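Local coordinates for putative immunoglobulin-blocking virulence protein (Mycoplasma mycoides subsp. capri, PDB 7ADK) that probably binds host immunoglobulin and blocks antibody function, aiding the virulence of the mycoplasma, at residues T615-D627 against F650-H664. Residues are numbered along the deposited sequence; the frame is centred on the assembly and turned at random.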
loop_
_atom_site.group_PDB
_atom_site.type_symbol
_atom_site.label_atom_id
_atom_site.label_comp_id
_atom_site.label_asym_id
_atom_site.label_seq_id
_atom_site.Cartn_x
_atom_site.Cartn_y
_atom_site.Cartn_z
ATOM N N THR A 615 5.802 27.989 -7.088
ATOM C CA THR A 615 5.119 28.392 -5.848
ATOM C C THR A 615 4.251 29.647 -5.960
ATOM O O THR A 615 3.440 29.903 -5.073
ATOM C CB THR A 615 6.118 28.560 -4.690
ATOM O OG1 THR A 615 6.981 29.653 -4.903
ATOM C CG2 THR A 615 6.985 27.322 -4.491
ATOM N N GLY A 616 4.398 30.447 -7.021
ATOM C CA GLY A 616 3.631 31.686 -7.195
ATOM C C GLY A 616 2.197 31.513 -7.711
ATOM O O GLY A 616 1.353 32.371 -7.472
ATOM N N ILE A 617 1.884 30.404 -8.380
ATOM C CA ILE A 617 0.579 30.157 -9.001
ATOM C C ILE A 617 -0.454 29.715 -7.954
ATOM O O ILE A 617 -0.241 28.750 -7.219
ATOM C CB ILE A 617 0.709 29.136 -10.152
ATOM C CG1 ILE A 617 1.717 29.634 -11.199
ATOM C CG2 ILE A 617 -0.645 28.869 -10.823
ATOM C CD1 ILE A 617 2.054 28.622 -12.270
ATOM N N LYS A 618 -1.599 30.398 -7.901
ATOM C CA LYS A 618 -2.685 30.128 -6.938
ATOM C C LYS A 618 -4.020 29.769 -7.592
ATOM O O LYS A 618 -4.964 29.384 -6.921
ATOM C CB LYS A 618 -2.803 31.339 -5.996
ATOM C CG LYS A 618 -1.638 31.371 -4.990
ATOM C CD LYS A 618 -1.600 32.633 -4.132
ATOM C CE LYS A 618 -1.167 33.907 -4.866
ATOM N NZ LYS A 618 0.272 33.953 -5.197
ATOM N N SER A 619 -4.121 29.882 -8.900
ATOM C CA SER A 619 -5.365 29.927 -9.654
ATOM C C SER A 619 -5.107 29.589 -11.124
ATOM O O SER A 619 -3.961 29.538 -11.561
ATOM C CB SER A 619 -5.935 31.343 -9.516
ATOM O OG SER A 619 -5.053 32.336 -9.990
ATOM N N LEU A 620 -6.154 29.426 -11.925
ATOM C CA LEU A 620 -6.060 29.442 -13.395
ATOM C C LEU A 620 -5.957 30.873 -13.987
ATOM O O LEU A 620 -6.236 31.062 -15.169
ATOM C CB LEU A 620 -7.222 28.627 -13.999
ATOM C CG LEU A 620 -6.947 27.129 -14.197
ATOM C CD1 LEU A 620 -6.517 26.417 -12.932
ATOM C CD2 LEU A 620 -8.208 26.442 -14.708
ATOM N N LYS A 621 -5.588 31.901 -13.205
ATOM C CA LYS A 621 -5.357 33.259 -13.731
ATOM C C LYS A 621 -4.236 33.231 -14.775
ATOM O O LYS A 621 -3.192 32.641 -14.539
ATOM C CB LYS A 621 -5.001 34.236 -12.593
ATOM C CG LYS A 621 -4.954 35.703 -13.054
ATOM C CD LYS A 621 -4.310 36.660 -12.046
ATOM C CE LYS A 621 -2.801 36.806 -12.211
ATOM N NZ LYS A 621 -2.435 37.667 -13.357
ATOM N N GLY A 622 -4.432 33.903 -15.902
ATOM C CA GLY A 622 -3.416 34.086 -16.936
ATOM C C GLY A 622 -3.161 32.872 -17.818
ATOM O O GLY A 622 -2.243 32.899 -18.622
ATOM N N LEU A 623 -3.946 31.795 -17.698
ATOM C CA LEU A 623 -3.808 30.544 -18.448
ATOM C C LEU A 623 -4.898 30.408 -19.525
ATOM O O LEU A 623 -6.086 30.562 -19.243
ATOM C CB LEU A 623 -3.839 29.358 -17.469
ATOM C CG LEU A 623 -2.778 29.358 -16.354
ATOM C CD1 LEU A 623 -2.868 28.051 -15.575
ATOM C CD2 LEU A 623 -1.357 29.482 -16.891
ATOM N N ARG A 624 -4.505 30.097 -20.764
ATOM C CA ARG A 624 -5.384 29.950 -21.933
ATOM C C ARG A 624 -5.566 28.486 -22.320
ATOM O O ARG A 624 -4.589 27.755 -22.425
ATOM C CB ARG A 624 -4.822 30.773 -23.097
ATOM C CG ARG A 624 -4.785 32.271 -22.768
ATOM C CD ARG A 624 -4.340 33.122 -23.956
ATOM N NE ARG A 624 -2.909 32.958 -24.263
ATOM C CZ ARG A 624 -1.911 33.668 -23.780
ATOM N NH1 ARG A 624 -0.709 33.510 -24.221
ATOM N NH2 ARG A 624 -2.074 34.571 -22.870
ATOM N N PHE A 625 -6.806 28.047 -22.540
ATOM C CA PHE A 625 -7.146 26.649 -22.861
ATOM C C PHE A 625 -7.787 26.491 -24.245
ATOM O O PHE A 625 -8.345 25.439 -24.536
ATOM C CB PHE A 625 -7.984 26.007 -21.737
ATOM C CG PHE A 625 -7.280 25.869 -20.393
ATOM C CD1 PHE A 625 -7.228 26.970 -19.529
ATOM C CD2 PHE A 625 -6.656 24.669 -20.015
ATOM C CE1 PHE A 625 -6.580 26.880 -18.286
ATOM C CE2 PHE A 625 -5.977 24.587 -18.787
ATOM C CZ PHE A 625 -5.942 25.688 -17.920
ATOM N N ASP A 626 -7.686 27.493 -25.122
ATOM C CA ASP A 626 -8.073 27.399 -26.537
ATOM C C ASP A 626 -7.026 28.009 -27.501
ATOM O O ASP A 626 -6.107 28.717 -27.095
ATOM C CB ASP A 626 -9.503 27.900 -26.765
ATOM C CG ASP A 626 -9.813 29.344 -26.366
ATOM O OD1 ASP A 626 -8.934 30.059 -25.862
ATOM O OD2 ASP A 626 -10.970 29.766 -26.548
ATOM N N ASP A 627 -7.120 27.680 -28.789
ATOM C CA ASP A 627 -6.064 27.801 -29.806
ATOM C C ASP A 627 -5.816 29.201 -30.403
ATOM O O ASP A 627 -5.267 29.292 -31.496
ATOM C CB ASP A 627 -6.213 26.723 -30.914
ATOM C CG ASP A 627 -7.587 26.504 -31.576
ATOM O OD1 ASP A 627 -8.633 26.877 -31.000
ATOM O OD2 ASP A 627 -7.618 25.884 -32.663
ATOM N N PHE A 650 -4.808 28.237 3.041
ATOM C CA PHE A 650 -4.584 28.629 1.657
ATOM C C PHE A 650 -4.721 30.150 1.538
ATOM O O PHE A 650 -5.821 30.684 1.463
ATOM C CB PHE A 650 -5.537 27.857 0.737
ATOM C CG PHE A 650 -5.463 28.280 -0.713
ATOM C CD1 PHE A 650 -4.252 28.170 -1.415
ATOM C CD2 PHE A 650 -6.591 28.817 -1.352
ATOM C CE1 PHE A 650 -4.173 28.604 -2.746
ATOM C CE2 PHE A 650 -6.512 29.249 -2.679
ATOM C CZ PHE A 650 -5.302 29.144 -3.373
ATOM N N GLU A 651 -3.601 30.859 1.555
ATOM C CA GLU A 651 -3.560 32.306 1.377
ATOM C C GLU A 651 -3.829 32.664 -0.082
ATOM O O GLU A 651 -3.177 32.148 -0.994
ATOM C CB GLU A 651 -2.216 32.854 1.889
ATOM C CG GLU A 651 -2.198 34.359 2.181
ATOM C CD GLU A 651 -2.012 35.265 0.963
ATOM O OE1 GLU A 651 -1.475 34.828 -0.076
ATOM O OE2 GLU A 651 -2.371 36.457 1.053
ATOM N N ILE A 652 -4.812 33.528 -0.329
ATOM C CA ILE A 652 -5.113 34.045 -1.664
ATOM C C ILE A 652 -5.509 35.526 -1.594
ATOM O O ILE A 652 -6.271 35.931 -0.722
ATOM C CB ILE A 652 -6.111 33.112 -2.396
ATOM C CG1 ILE A 652 -6.316 33.526 -3.862
ATOM C CG2 ILE A 652 -7.459 33.000 -1.692
ATOM C CD1 ILE A 652 -6.822 32.404 -4.756
ATOM N N SER A 653 -4.984 36.332 -2.518
ATOM C CA SER A 653 -5.396 37.722 -2.726
ATOM C C SER A 653 -6.869 37.803 -3.173
ATOM O O SER A 653 -7.502 36.801 -3.502
ATOM C CB SER A 653 -4.445 38.384 -3.732
ATOM O OG SER A 653 -4.649 39.774 -3.842
ATOM N N SER A 654 -7.431 38.992 -3.351
ATOM C CA SER A 654 -8.703 39.170 -4.062
ATOM C C SER A 654 -8.509 39.174 -5.602
ATOM O O SER A 654 -8.990 40.055 -6.305
ATOM C CB SER A 654 -9.430 40.396 -3.499
ATOM O OG SER A 654 -10.821 40.266 -3.649
ATOM N N ASP A 655 -7.791 38.190 -6.154
ATOM C CA ASP A 655 -7.764 37.858 -7.594
ATOM C C ASP A 655 -8.889 36.883 -7.992
ATOM O O ASP A 655 -9.047 36.538 -9.157
ATOM C CB ASP A 655 -6.400 37.279 -8.029
ATOM C CG ASP A 655 -6.183 35.807 -7.663
ATOM O OD1 ASP A 655 -6.667 35.402 -6.597
ATOM O OD2 ASP A 655 -5.530 35.056 -8.425
ATOM N N GLU A 656 -9.686 36.407 -7.042
ATOM C CA GLU A 656 -10.731 35.413 -7.275
ATOM C C GLU A 656 -11.829 35.907 -8.208
ATOM O O GLU A 656 -12.500 35.095 -8.821
ATOM C CB GLU A 656 -11.322 34.945 -5.943
ATOM C CG GLU A 656 -10.266 34.280 -5.063
ATOM C CD GLU A 656 -10.883 33.427 -3.962
ATOM O OE1 GLU A 656 -11.319 33.990 -2.938
ATOM O OE2 GLU A 656 -10.939 32.193 -4.128
ATOM N N LEU A 657 -11.979 37.221 -8.382
ATOM C CA LEU A 657 -12.844 37.834 -9.395
ATOM C C LEU A 657 -12.421 37.451 -10.826
ATOM O O LEU A 657 -13.239 37.443 -11.744
ATOM C CB LEU A 657 -12.778 39.364 -9.259
ATOM C CG LEU A 657 -13.382 39.963 -7.979
ATOM C CD1 LEU A 657 -12.470 39.882 -6.762
ATOM C CD2 LEU A 657 -13.662 41.442 -8.218
ATOM N N ASN A 658 -11.139 37.134 -11.003
ATOM C CA ASN A 658 -10.464 36.886 -12.268
ATOM C C ASN A 658 -9.535 35.651 -12.239
ATOM O O ASN A 658 -8.620 35.542 -13.051
ATOM C CB ASN A 658 -9.775 38.182 -12.727
ATOM C CG ASN A 658 -8.710 38.675 -11.772
ATOM O OD1 ASN A 658 -8.962 39.448 -10.863
ATOM N ND2 ASN A 658 -7.489 38.277 -11.973
ATOM N N GLU A 659 -9.776 34.675 -11.360
ATOM C CA GLU A 659 -9.372 33.303 -11.671
ATOM C C GLU A 659 -10.242 32.811 -12.843
ATOM O O GLU A 659 -11.468 32.943 -12.805
ATOM C CB GLU A 659 -9.486 32.354 -10.466
ATOM C CG GLU A 659 -9.345 30.906 -10.979
ATOM C CD GLU A 659 -9.249 29.804 -9.937
ATOM O OE1 GLU A 659 -9.864 29.919 -8.863
ATOM O OE2 GLU A 659 -8.593 28.787 -10.241
ATOM N N ALA A 660 -9.627 32.204 -13.855
ATOM C CA ALA A 660 -10.362 31.658 -14.972
ATOM C C ALA A 660 -11.219 30.457 -14.500
ATOM O O ALA A 660 -10.722 29.488 -13.923
ATOM C CB ALA A 660 -9.383 31.390 -16.101
ATOM N N ASN A 661 -12.533 30.587 -14.689
ATOM C CA ASN A 661 -13.599 29.934 -13.924
ATOM C C ASN A 661 -14.074 28.567 -14.457
ATOM O O ASN A 661 -13.891 27.536 -13.810
ATOM C CB ASN A 661 -14.761 30.946 -13.770
ATOM C CG ASN A 661 -15.299 31.584 -15.052
ATOM O OD1 ASN A 661 -14.842 31.354 -16.162
ATOM N ND2 ASN A 661 -16.310 32.395 -14.955
ATOM N N LEU A 662 -14.702 28.556 -15.634
ATOM C CA LEU A 662 -15.368 27.394 -16.241
ATOM C C LEU A 662 -14.388 26.385 -16.859
ATOM O O LEU A 662 -14.800 25.377 -17.432
ATOM C CB LEU A 662 -16.359 27.880 -17.320
ATOM C CG LEU A 662 -17.446 28.879 -16.881
ATOM C CD1 LEU A 662 -18.153 29.437 -18.094
ATOM C CD2 LEU A 662 -18.467 28.246 -15.967
ATOM N N GLN A 663 -13.094 26.690 -16.803
ATOM C CA GLN A 663 -11.980 25.963 -17.413
ATOM C C GLN A 663 -11.541 24.747 -16.591
ATOM O O GLN A 663 -10.973 23.801 -17.127
ATOM C CB GLN A 663 -10.862 26.990 -17.608
ATOM C CG GLN A 663 -11.246 27.892 -18.790
ATOM C CD GLN A 663 -10.585 29.259 -18.809
ATOM O OE1 GLN A 663 -11.255 30.278 -18.854
ATOM N NE2 GLN A 663 -9.289 29.353 -18.692
ATOM N N HIS A 664 -11.879 24.721 -15.307
ATOM C CA HIS A 664 -11.752 23.569 -14.432
ATOM C C HIS A 664 -13.147 22.964 -14.201
ATOM O O HIS A 664 -13.871 23.382 -13.300
ATOM C CB HIS A 664 -11.052 24.030 -13.156
ATOM C CG HIS A 664 -10.637 22.919 -12.255
ATOM N ND1 HIS A 664 -10.819 21.576 -12.525
ATOM C CD2 HIS A 664 -9.901 23.058 -11.122
ATOM C CE1 HIS A 664 -10.152 20.929 -11.568
ATOM N NE2 HIS A 664 -9.627 21.785 -10.695
#
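An ST turn at Ser619, running into a type II beta turn from Leu620 to Leu623, meets the acidic side chains of the loop after strand 650-652. Ser619 OG accepts from Lys621 N at 3.3 Å and donates to Asp655 OD2 at 3.2 Å. The hydroxyl thus links the turn to the facing loop. Glu659 OE2 receives Leu620 N at 3.0 Å, with an N-H...O angle of 164°. The amide meets this oxygen on its anti side, tilted out of the carboxylate plane. CG of Glu659 stands anti to the backbone N (chi1 168°), and the extended chain carries the carboxylate alongside Ser619 CB. Both acidic groups therefore serve one short turn.

Leu620 packs on the other segment at the start of the type II turn: its CB lies 4.1 Å from Ala660 CB, and its CD2 sits against the CB atoms of Gln663 and His664. The Gln663 amide comes to the edge of the Phe625 ring, NE2 being near the ring plane and the two planes 61° apart. Helix 567-579 also packs on the turn: Ile569 touches Leu623, and the side chain of Asn570 hydrogen-bonds to Gly622 O and Arg624 N.

At the other end Lys618 O lies at the edge of the Phe650 ring, near its plane, 3.6 Å from CZ; its hydrogen bond is with the hydroxyl of Tyr707 of helix 698-709. Lys618 CD passes 3.5 Å from Glu651 O. The chain then bends back, and NZ bonds to its own segment at Gly616 O, 3.0 Å away. Lys621 runs side by side with Asn658.

The contact joins a loop between neighbouring strands 608-610 and 640-643 of one parallel sheet to the edge of a second parallel sheet. The first sheet's strands lie in sequence order, consistent with a leucine-rich-repeat-like solenoid.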